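Local coordinates for protein nicotinate-nucleotide diphosphorylase (Carboxylating) (PDB 5HUO) that probably transfers a phosphoribosyl group from its diphosphate donor to quinolinate, releasing carbon dioxide and forming nicotinate mononucleotide for NAD biosynthesis, at residues 83-88 against 131-136. Sequence-based numbering, arbitrary orientation.
Sequences TVFQRV and VALNFL
F85 packs against A132 where two antiparallel helices in the N-terminal domain of this quinolinate phosphoribosyltransferase have their nearest CA atoms, 4.7 Å apart. The axes of 83-88 and 131-136 approach to 8.3 Å at 166°, a close spacing consistent with the small A132 side chain facing the other helix. The F85 ring, swung out by a chi1 of 171° that sets CG opposite the backbone N, lies with its CD1-CE1 side against A132, whose CB is oblique to the ring and 3.6 Å from F85 CD1. The F85 and L133 side chains lie side by side, pointing the same way, with L133 CD2 4.2 Å from F85 CE1; L136 touches the F85 stem through CD1. The F85 side packs onto the four-stranded antiparallel sheet, against L71, L116, I118 and M306. V84 and V88 fill the other flank: V84 crosses F135 at roughly a right angle, its CG1 3.8 Å from F135 CB, while V88 sets its CG2 methyl on CA of A132. L42 of helix 35-49 touches both V88 and F135, and P168 of the second subunit also packs on F135. No hydrogen bond joins the two segments, and all eight touching residues are buried, so the contact is apolar packing. At its V131 end, the CG1 methyls of V88 and V131 meet at 3.9 Å.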
loop_
_atom_site.group_PDB
_atom_site.type_symbol
_atom_site.label_atom_id
_atom_site.label_comp_id
_atom_site.label_asym_id
_atom_site.label_seq_id
_atom_site.Cartn_x
_atom_site.Cartn_y
_atom_site.Cartn_z
ATOM N N THR A 83 -13.285 -20.857 7.251
ATOM C CA THR A 83 -12.243 -20.803 6.261
ATOM C C THR A 83 -11.416 -19.544 6.486
ATOM O O THR A 83 -10.229 -19.507 6.080
ATOM C CB THR A 83 -12.717 -20.874 4.800
ATOM O OG1 THR A 83 -13.356 -19.688 4.471
ATOM C CG2 THR A 83 -13.661 -21.958 4.578
ATOM N N VAL A 84 -12.011 -18.531 7.111
ATOM C CA VAL A 84 -11.228 -17.356 7.487
ATOM C C VAL A 84 -10.192 -17.703 8.548
ATOM O O VAL A 84 -9.026 -17.404 8.463
ATOM C CB VAL A 84 -12.093 -16.264 8.072
ATOM C CG1 VAL A 84 -11.248 -15.099 8.487
ATOM C CG2 VAL A 84 -13.082 -15.775 7.061
ATOM N N PHE A 85 -10.683 -18.401 9.554
ATOM C CA PHE A 85 -9.838 -19.002 10.631
ATOM C C PHE A 85 -8.655 -19.777 10.054
ATOM O O PHE A 85 -7.510 -19.542 10.404
ATOM C CB PHE A 85 -10.681 -19.938 11.502
ATOM C CG PHE A 85 -9.890 -20.739 12.474
ATOM C CD1 PHE A 85 -9.616 -20.248 13.724
ATOM C CD2 PHE A 85 -9.440 -21.994 12.146
ATOM C CE1 PHE A 85 -8.865 -21.001 14.620
ATOM C CE2 PHE A 85 -8.747 -22.769 13.042
ATOM C CZ PHE A 85 -8.438 -22.276 14.276
ATOM N N GLN A 86 -8.975 -20.637 9.115
ATOM C CA GLN A 86 -7.954 -21.467 8.477
ATOM C C GLN A 86 -6.893 -20.636 7.741
ATOM O O GLN A 86 -5.702 -20.948 7.746
ATOM C CB GLN A 86 -8.588 -22.472 7.493
ATOM C CG GLN A 86 -9.400 -23.513 8.211
ATOM C CD GLN A 86 -9.984 -24.568 7.304
ATOM O OE1 GLN A 86 -11.207 -24.657 7.162
ATOM N NE2 GLN A 86 -9.143 -25.358 6.678
ATOM N N ARG A 87 -7.380 -19.613 7.053
ATOM C CA ARG A 87 -6.529 -18.819 6.141
ATOM C C ARG A 87 -5.463 -18.048 6.895
ATOM O O ARG A 87 -4.381 -17.846 6.416
ATOM C CB ARG A 87 -7.402 -17.882 5.288
ATOM C CG ARG A 87 -6.622 -17.130 4.238
ATOM C CD ARG A 87 -5.947 -18.043 3.249
ATOM N NE ARG A 87 -5.291 -17.300 2.207
ATOM C CZ ARG A 87 -4.246 -17.724 1.497
ATOM N NH1 ARG A 87 -3.675 -16.943 0.608
ATOM N NH2 ARG A 87 -3.741 -18.902 1.651
ATOM N N VAL A 88 -5.768 -17.677 8.109
ATOM C CA VAL A 88 -4.779 -16.992 8.951
ATOM C C VAL A 88 -3.517 -17.849 9.077
ATOM O O VAL A 88 -2.393 -17.339 8.966
ATOM C CB VAL A 88 -5.312 -16.683 10.347
ATOM C CG1 VAL A 88 -4.224 -16.109 11.226
ATOM C CG2 VAL A 88 -6.459 -15.707 10.286
ATOM N N VAL A 131 -5.194 -14.358 16.516
ATOM C CA VAL A 131 -5.770 -13.643 15.362
ATOM C C VAL A 131 -6.835 -14.486 14.688
ATOM O O VAL A 131 -7.905 -14.018 14.362
ATOM C CB VAL A 131 -4.684 -13.242 14.331
ATOM C CG1 VAL A 131 -5.311 -12.796 13.033
ATOM C CG2 VAL A 131 -3.832 -12.125 14.905
ATOM N N ALA A 132 -6.501 -15.743 14.503
ATOM C CA ALA A 132 -7.430 -16.680 13.902
ATOM C C ALA A 132 -8.715 -16.744 14.722
ATOM O O ALA A 132 -9.808 -16.568 14.177
ATOM C CB ALA A 132 -6.840 -18.031 13.754
ATOM N N LEU A 133 -8.575 -16.923 16.032
ATOM C CA LEU A 133 -9.755 -16.979 16.919
ATOM C C LEU A 133 -10.553 -15.696 16.950
ATOM O O LEU A 133 -11.759 -15.697 16.960
ATOM C CB LEU A 133 -9.332 -17.338 18.342
ATOM C CG LEU A 133 -8.931 -18.803 18.592
ATOM C CD1 LEU A 133 -8.341 -18.929 19.968
ATOM C CD2 LEU A 133 -10.101 -19.768 18.439
ATOM N N ASN A 134 -9.858 -14.591 16.978
ATOM C CA ASN A 134 -10.512 -13.291 16.952
ATOM C C ASN A 134 -11.449 -13.169 15.759
ATOM O O ASN A 134 -12.582 -12.713 15.903
ATOM C CB ASN A 134 -9.490 -12.158 16.944
ATOM C CG ASN A 134 -8.854 -11.923 18.317
ATOM O OD1 ASN A 134 -9.253 -12.515 19.299
ATOM N ND2 ASN A 134 -7.874 -11.046 18.385
ATOM N N PHE A 135 -11.019 -13.627 14.584
ATOM C CA PHE A 135 -11.927 -13.624 13.429
ATOM C C PHE A 135 -13.085 -14.563 13.691
ATOM O O PHE A 135 -14.214 -14.173 13.644
ATOM C CB PHE A 135 -11.223 -13.986 12.134
ATOM C CG PHE A 135 -10.521 -12.823 11.480
ATOM C CD1 PHE A 135 -11.208 -11.918 10.750
ATOM C CD2 PHE A 135 -9.123 -12.635 11.646
ATOM C CE1 PHE A 135 -10.572 -10.831 10.202
ATOM C CE2 PHE A 135 -8.483 -11.556 11.073
ATOM C CZ PHE A 135 -9.217 -10.651 10.346
ATOM N N LEU A 136 -12.769 -15.798 14.011
ATOM C CA LEU A 136 -13.786 -16.850 14.194
ATOM C C LEU A 136 -14.810 -16.523 15.260
ATOM O O LEU A 136 -16.005 -16.694 15.078
ATOM C CB LEU A 136 -13.137 -18.152 14.530
ATOM C CG LEU A 136 -14.093 -19.354 14.513
ATOM C CD1 LEU A 136 -14.452 -19.739 13.103
ATOM C CD2 LEU A 136 -13.466 -20.530 15.243
#